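Side-chain contacts in 4-phosphoerythronate dehydrogenase (Lactobacillus jensenii, PDB 4PRK), which probably catalyses the NAD-dependent interconversion of pyruvate and D-lactate, as a D-lactate dehydrogenase of the D-isomer-specific 2-hydroxyacid dehydrogenase family: residues A[192-195]-A[196-200]; A[214-218]-A[219-223]. All blocks are in the same frame, centred on the assembly; numbering follows the deposited sequence.

Contact 1. Residues A[192-195]-A[196-200]; sequences FDTV and LKEAD
F192 swings its CG anti to the backbone N (chi1 173°), while L196, one helical turn on, sets its CG beside its own N (chi1 -66°). The ring and the isobutyl group are thereby brought together: F192 CE2 lies 3.5 Å from L196 CD1, and L196 CG sits over one ring face, offset toward the rim. The same turn is closed in the backbone by L196 N donating to F192 O at 3.3 Å, a long but nearly straight bond (171°). On another side of the helix T194 CG2 touches E198 CG at 3.7 Å, and E198 N binds T194 O (2.9 Å). The threonine thus offers a methyl to the glutamate's aliphatic stem, whereas the carboxylate suits an exposed position. The last turn ends with A199 N on V195 O at 3.0 Å; A199 then leaves helical geometry, and its small CB fits close against that carbonyl. Apolar residues suit the inner face of this short amphipathic helix in the Rossmann domain: F192 and V195 rest on I152 of strand 148-152, L196 reaches across to Q220 and E223 of helix 218-223, and D200, salt-bridged to K225, leads into strand 201-204.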
ATOM      1  N   PHE A 192       8.681 -20.358  15.130  1.00 31.39           N
ATOM      2  CA  PHE A 192       7.368 -20.422  15.703  1.00 32.62           C
ATOM      3  C   PHE A 192       7.381 -19.763  17.066  1.00 33.28           C
ATOM      4  O   PHE A 192       6.485 -19.023  17.396  1.00 31.78           O
ATOM      5  CB  PHE A 192       6.962 -21.887  15.796  1.00 35.13           C
ATOM      6  CG  PHE A 192       5.681 -22.131  16.527  1.00 41.22           C
ATOM      7  CD1 PHE A 192       4.478 -22.105  15.867  1.00 41.89           C
ATOM      8  CD2 PHE A 192       5.686 -22.418  17.870  1.00 42.50           C
ATOM      9  CE1 PHE A 192       3.299 -22.338  16.536  1.00 37.84           C
ATOM     10  CE2 PHE A 192       4.509 -22.652  18.545  1.00 42.08           C
ATOM     11  CZ  PHE A 192       3.313 -22.609  17.878  1.00 41.86           C
ATOM     12  N   ASP A 193       8.410 -20.016  17.856  1.00 34.43           N
ATOM     13  CA  ASP A 193       8.489 -19.406  19.168  1.00 36.76           C
ATOM     14  C   ASP A 193       8.651 -17.885  19.145  1.00 33.86           C
ATOM     15  O   ASP A 193       8.041 -17.197  19.931  1.00 31.72           O
ATOM     16  CB  ASP A 193       9.498 -20.109  20.082  1.00 43.54           C
ATOM     17  CG  ASP A 193      10.911 -20.039  19.569  1.00 51.72           C
ATOM     18  OD1 ASP A 193      11.107 -19.845  18.366  1.00 52.67           O
ATOM     19  OD2 ASP A 193      11.840 -20.192  20.380  1.00 65.00           O
ATOM     20  N   THR A 194       9.462 -17.374  18.225  1.00 34.86           N
ATOM     21  CA  THR A 194       9.601 -15.934  18.041  1.00 33.77           C
ATOM     22  C   THR A 194       8.260 -15.270  17.737  1.00 30.16           C
ATOM     23  O   THR A 194       7.938 -14.233  18.256  1.00 30.53           O
ATOM     24  CB  THR A 194      10.550 -15.652  16.876  1.00 37.01           C
ATOM     25  OG1 THR A 194      11.742 -16.394  17.074  1.00 36.53           O
ATOM     26  CG2 THR A 194      10.890 -14.203  16.793  1.00 37.02           C
ATOM     27  N   VAL A 195       7.478 -15.907  16.892  1.00 32.80           N
ATOM     28  CA  VAL A 195       6.181 -15.361  16.477  1.00 33.19           C
ATOM     29  C   VAL A 195       5.251 -15.222  17.683  1.00 36.67           C
ATOM     30  O   VAL A 195       4.693 -14.140  17.897  1.00 36.61           O
ATOM     31  CB  VAL A 195       5.536 -16.222  15.359  1.00 35.68           C
ATOM     32  CG1 VAL A 195       4.051 -15.843  15.167  1.00 37.81           C
ATOM     33  CG2 VAL A 195       6.322 -16.085  14.043  1.00 35.72           C
ATOM     34  N   LEU A 196       5.088 -16.292  18.476  1.00 33.46           N
ATOM     35  CA  LEU A 196       4.252 -16.233  19.658  1.00 34.82           C
ATOM     36  C   LEU A 196       4.769 -15.232  20.662  1.00 35.17           C
ATOM     37  O   LEU A 196       3.997 -14.543  21.314  1.00 37.32           O
ATOM     38  CB  LEU A 196       4.191 -17.583  20.346  1.00 39.97           C
ATOM     39  CG  LEU A 196       3.513 -18.712  19.584  1.00 41.98           C
ATOM     40  CD1 LEU A 196       3.465 -19.922  20.515  1.00 40.54           C
ATOM     41  CD2 LEU A 196       2.119 -18.274  19.133  1.00 42.68           C
ATOM     42  N   LYS A 197       6.080 -15.118  20.769  1.00 34.71           N
ATOM     43  CA  LYS A 197       6.634 -14.192  21.755  1.00 37.58           C
ATOM     44  C   LYS A 197       6.562 -12.718  21.365  1.00 32.47           C
ATOM     45  O   LYS A 197       6.404 -11.882  22.227  1.00 31.64           O
ATOM     46  CB  LYS A 197       8.073 -14.578  22.114  1.00 42.27           C
ATOM     47  CG  LYS A 197       8.165 -15.624  23.238  1.00 52.78           C
ATOM     48  CD  LYS A 197       8.175 -17.056  22.729  1.00 58.85           C
ATOM     49  CE  LYS A 197       8.299 -18.082  23.842  1.00 64.82           C
ATOM     50  NZ  LYS A 197       9.719 -18.469  24.091  1.00 69.74           N
ATOM     51  N   GLU A 198       6.671 -12.389  20.080  1.00 30.92           N
ATOM     52  CA  GLU A 198       6.843 -11.016  19.662  1.00 31.04           C
ATOM     53  C   GLU A 198       5.575 -10.438  19.052  1.00 32.14           C
ATOM     54  O   GLU A 198       5.469  -9.220  18.868  1.00 29.63           O
ATOM     55  CB  GLU A 198       7.938 -10.927  18.619  1.00 34.74           C
ATOM     56  CG  GLU A 198       9.211 -11.674  18.975  1.00 41.44           C
ATOM     57  CD  GLU A 198      10.208 -10.835  19.699  1.00 45.80           C
ATOM     58  OE1 GLU A 198       9.999  -9.620  19.830  1.00 59.51           O
ATOM     59  OE2 GLU A 198      11.206 -11.402  20.169  1.00 55.48           O
ATOM     60  N   ALA A 199       4.616 -11.285  18.709  1.00 28.88           N
ATOM     61  CA  ALA A 199       3.440 -10.758  18.030  1.00 31.08           C
ATOM     62  C   ALA A 199       2.489 -10.097  19.004  1.00 28.35           C
ATOM     63  O   ALA A 199       2.213 -10.653  20.041  1.00 35.25           O
ATOM     64  CB  ALA A 199       2.725 -11.816  17.231  1.00 27.94           C
ATOM     65  N   ASP A 200       1.965  -8.925  18.663  1.00 24.92           N
ATOM     66  CA  ASP A 200       0.837  -8.354  19.431  1.00 27.47           C
ATOM     67  C   ASP A 200      -0.513  -8.850  18.934  1.00 28.27           C
ATOM     68  O   ASP A 200      -1.507  -8.785  19.672  1.00 29.77           O
ATOM     69  CB  ASP A 200       0.831  -6.843  19.369  1.00 31.83           C
ATOM     70  CG  ASP A 200       2.159  -6.254  19.726  1.00 31.10           C
ATOM     71  OD1 ASP A 200       2.644  -6.515  20.834  1.00 31.96           O
ATOM     72  OD2 ASP A 200       2.704  -5.529  18.891  1.00 30.77           O
TER

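Contact 2. Residues A[214-218]-A[219-223]; sequences NMIGK and KQFAE
A side-chain cap closes the start of helix 218-223 in the Rossmann-type NAD-binding domain. G217 holds the N-cap position, and Q220, three residues on, turns its amide back to receive the G217 backbone N-H, as the N3 residue does in a capping box, although here the N-cap is a glycine and the reciprocal side-chain bond is absent. G217 N lies 2.8 Å from Q220 OE1, tilted from the amide plane, with a moderately bent N-H...O angle of 145°. The bend at chi2 (71°) folds the glutamine chain back over its own helix end, bringing CD to 3.4 Å from M215 O. G217 O, in turn, accepts a fairly straight bond from F221 N (2.9 Å) and a weak one from Q220 N, and A222 N continues the helical pattern to K218 O. Beside the cap, I216 CG2 stands over one face of the F221 ring, offset toward the rim and 4.1 Å from its centroid, a CH-pi contact between side chains that cross at about a right angle. Branched I216 and flat F221 suit this buried side; K218 and K219 occupy exposed positions. With an alanine at Q220, the G217 N-H would probably lose this acceptor and the first turn its side-chain cap, and the glutamine stem that L196 packs against would be missing. The chemistry thus pairs polar capping at G217 and Q220 with the apolar I216-F221 contact, whose ring goes on to pack against A243, L244 and A247 of helix 241-250.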
ATOM      1  N   ASN A 214      -5.109 -28.781  18.607  1.00 38.48           N
ATOM      2  CA  ASN A 214      -4.613 -28.055  19.824  1.00 40.09           C
ATOM      3  C   ASN A 214      -3.168 -27.580  19.737  1.00 41.49           C
ATOM      4  O   ASN A 214      -2.415 -27.556  20.713  1.00 39.70           O
ATOM      5  CB  ASN A 214      -4.821 -28.896  21.087  1.00 41.99           C
ATOM      6  CG  ASN A 214      -6.271 -29.181  21.314  1.00 45.32           C
ATOM      7  OD1 ASN A 214      -7.053 -28.265  21.488  1.00 48.36           O
ATOM      8  ND2 ASN A 214      -6.658 -30.429  21.208  1.00 46.81           N
ATOM      9  N   MET A 215      -2.774 -27.189  18.541  1.00 37.13           N
ATOM     10  CA  MET A 215      -1.494 -26.555  18.376  1.00 37.44           C
ATOM     11  C   MET A 215      -1.362 -25.319  19.266  1.00 33.33           C
ATOM     12  O   MET A 215      -0.249 -24.936  19.655  1.00 33.21           O
ATOM     13  CB  MET A 215      -1.382 -26.178  16.912  1.00 39.65           C
ATOM     14  CG  MET A 215      -0.499 -25.030  16.585  1.00 43.76           C
ATOM     15  SD  MET A 215      -0.673 -24.702  14.827  1.00 39.70           S
ATOM     16  CE  MET A 215      -1.769 -23.320  14.786  1.00 40.98           C
ATOM     17  N   ILE A 216      -2.469 -24.641  19.520  1.00 27.74           N
ATOM     18  CA  ILE A 216      -2.450 -23.470  20.405  1.00 29.86           C
ATOM     19  C   ILE A 216      -3.134 -23.899  21.659  1.00 31.61           C
ATOM     20  O   ILE A 216      -4.395 -24.004  21.703  1.00 29.62           O
ATOM     21  CB  ILE A 216      -3.145 -22.213  19.798  1.00 29.90           C
ATOM     22  CG1 ILE A 216      -2.539 -21.866  18.438  1.00 27.41           C
ATOM     23  CG2 ILE A 216      -3.070 -21.025  20.753  1.00 29.95           C
ATOM     24  CD1 ILE A 216      -1.083 -21.499  18.489  1.00 30.31           C
ATOM     25  N   GLY A 217      -2.288 -24.232  22.639  1.00 32.89           N
ATOM     26  CA  GLY A 217      -2.741 -24.622  23.954  1.00 34.99           C
ATOM     27  C   GLY A 217      -2.158 -23.845  25.099  1.00 35.30           C
ATOM     28  O   GLY A 217      -1.578 -22.749  24.929  1.00 37.83           O
ATOM     29  N   LYS A 218      -2.347 -24.412  26.292  1.00 35.62           N
ATOM     30  CA  LYS A 218      -1.887 -23.796  27.551  1.00 38.53           C
ATOM     31  C   LYS A 218      -0.470 -23.250  27.431  1.00 35.11           C
ATOM     32  O   LYS A 218      -0.210 -22.091  27.721  1.00 34.52           O
ATOM     33  CB  LYS A 218      -1.934 -24.839  28.670  1.00 41.69           C
ATOM     34  CG  LYS A 218      -1.450 -24.369  30.022  1.00 48.78           C
ATOM     35  CD  LYS A 218      -1.160 -25.533  30.969  1.00 56.57           C
ATOM     36  CE  LYS A 218       0.270 -25.433  31.522  1.00 67.32           C
ATOM     37  NZ  LYS A 218       0.662 -26.580  32.413  1.00 73.40           N
ATOM     38  N   LYS A 219       0.438 -24.086  26.969  1.00 35.82           N
ATOM     39  CA  LYS A 219       1.858 -23.696  26.896  1.00 40.63           C
ATOM     40  C   LYS A 219       2.004 -22.510  25.919  1.00 38.73           C
ATOM     41  O   LYS A 219       2.706 -21.550  26.222  1.00 37.54           O
ATOM     42  CB  LYS A 219       2.732 -24.904  26.503  1.00 45.07           C
ATOM     43  CG  LYS A 219       4.164 -24.594  26.086  1.00 58.59           C
ATOM     44  CD  LYS A 219       4.991 -23.936  27.210  1.00 66.44           C
ATOM     45  CE  LYS A 219       6.406 -23.584  26.764  1.00 69.70           C
ATOM     46  NZ  LYS A 219       6.982 -24.684  25.936  1.00 69.97           N
ATOM     47  N   GLN A 220       1.247 -22.514  24.814  1.00 37.11           N
ATOM     48  CA  GLN A 220       1.378 -21.434  23.815  1.00 34.08           C
ATOM     49  C   GLN A 220       0.788 -20.085  24.290  1.00 33.19           C
ATOM     50  O   GLN A 220       1.397 -19.034  24.110  1.00 35.14           O
ATOM     51  CB  GLN A 220       0.829 -21.895  22.474  1.00 36.75           C
ATOM     52  CG  GLN A 220       1.636 -23.012  21.822  1.00 35.38           C
ATOM     53  CD  GLN A 220       1.490 -24.352  22.548  1.00 38.55           C
ATOM     54  OE1 GLN A 220       0.471 -24.631  23.178  1.00 36.71           O
ATOM     55  NE2 GLN A 220       2.521 -25.171  22.472  1.00 36.15           N
ATOM     56  N   PHE A 221      -0.358 -20.111  24.946  1.00 31.85           N
ATOM     57  CA  PHE A 221      -0.878 -18.908  25.622  1.00 30.00           C
ATOM     58  C   PHE A 221       0.116 -18.351  26.637  1.00 33.73           C
ATOM     59  O   PHE A 221       0.363 -17.114  26.732  1.00 28.42           O
ATOM     60  CB  PHE A 221      -2.226 -19.214  26.307  1.00 32.39           C
ATOM     61  CG  PHE A 221      -3.404 -19.404  25.314  1.00 31.35           C
ATOM     62  CD1 PHE A 221      -3.876 -18.338  24.537  1.00 30.62           C
ATOM     63  CD2 PHE A 221      -3.964 -20.655  25.105  1.00 29.56           C
ATOM     64  CE1 PHE A 221      -4.921 -18.526  23.611  1.00 32.29           C
ATOM     65  CE2 PHE A 221      -5.004 -20.847  24.178  1.00 32.87           C
ATOM     66  CZ  PHE A 221      -5.498 -19.788  23.438  1.00 29.54           C
ATOM     67  N   ALA A 222       0.740 -19.241  27.399  1.00 33.41           N
ATOM     68  CA  ALA A 222       1.690 -18.743  28.375  1.00 36.21           C
ATOM     69  C   ALA A 222       2.842 -18.013  27.673  1.00 33.99           C
ATOM     70  O   ALA A 222       3.398 -17.099  28.234  1.00 36.10           O
ATOM     71  CB  ALA A 222       2.225 -19.873  29.231  1.00 38.38           C
ATOM     72  N   GLU A 223       3.192 -18.417  26.460  1.00 32.53           N
ATOM     73  CA  GLU A 223       4.299 -17.794  25.729  1.00 36.66           C
ATOM     74  C   GLU A 223       3.935 -16.437  25.115  1.00 35.57           C
ATOM     75  O   GLU A 223       4.816 -15.663  24.802  1.00 35.50           O
ATOM     76  CB  GLU A 223       4.810 -18.734  24.632  1.00 43.88           C
ATOM     77  CG  GLU A 223       5.531 -19.984  25.168  1.00 51.88           C
ATOM     78  CD  GLU A 223       5.776 -21.069  24.110  1.00 64.81           C
ATOM     79  OE1 GLU A 223       4.833 -21.851  23.822  1.00 66.85           O
ATOM     80  OE2 GLU A 223       6.923 -21.173  23.588  1.00 71.44           O
TER

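Overall arrangement
Contact 1 (192-200) precedes contact 2 (214-223) along the chain, with strand 201-204 and the following loop between them. Their centres are about 12 Å apart, and both belong to the NAD-binding domain with its seven-stranded parallel sheet. Helix 192-198 leads into strand 201-204, and helix 218-223 comes before strand 229-232, next to it in the sheet, so the two are successive connections of the Rossmann-type fold. The helices meet directly: L196 CD1 packs 3.8 Å from Q220 CG, and K197 CE lies 3.4 Å from E223 OE2. The glutamine that caps one helix therefore also lends its aliphatic stem to the interface with the other, joining the two helices side by side.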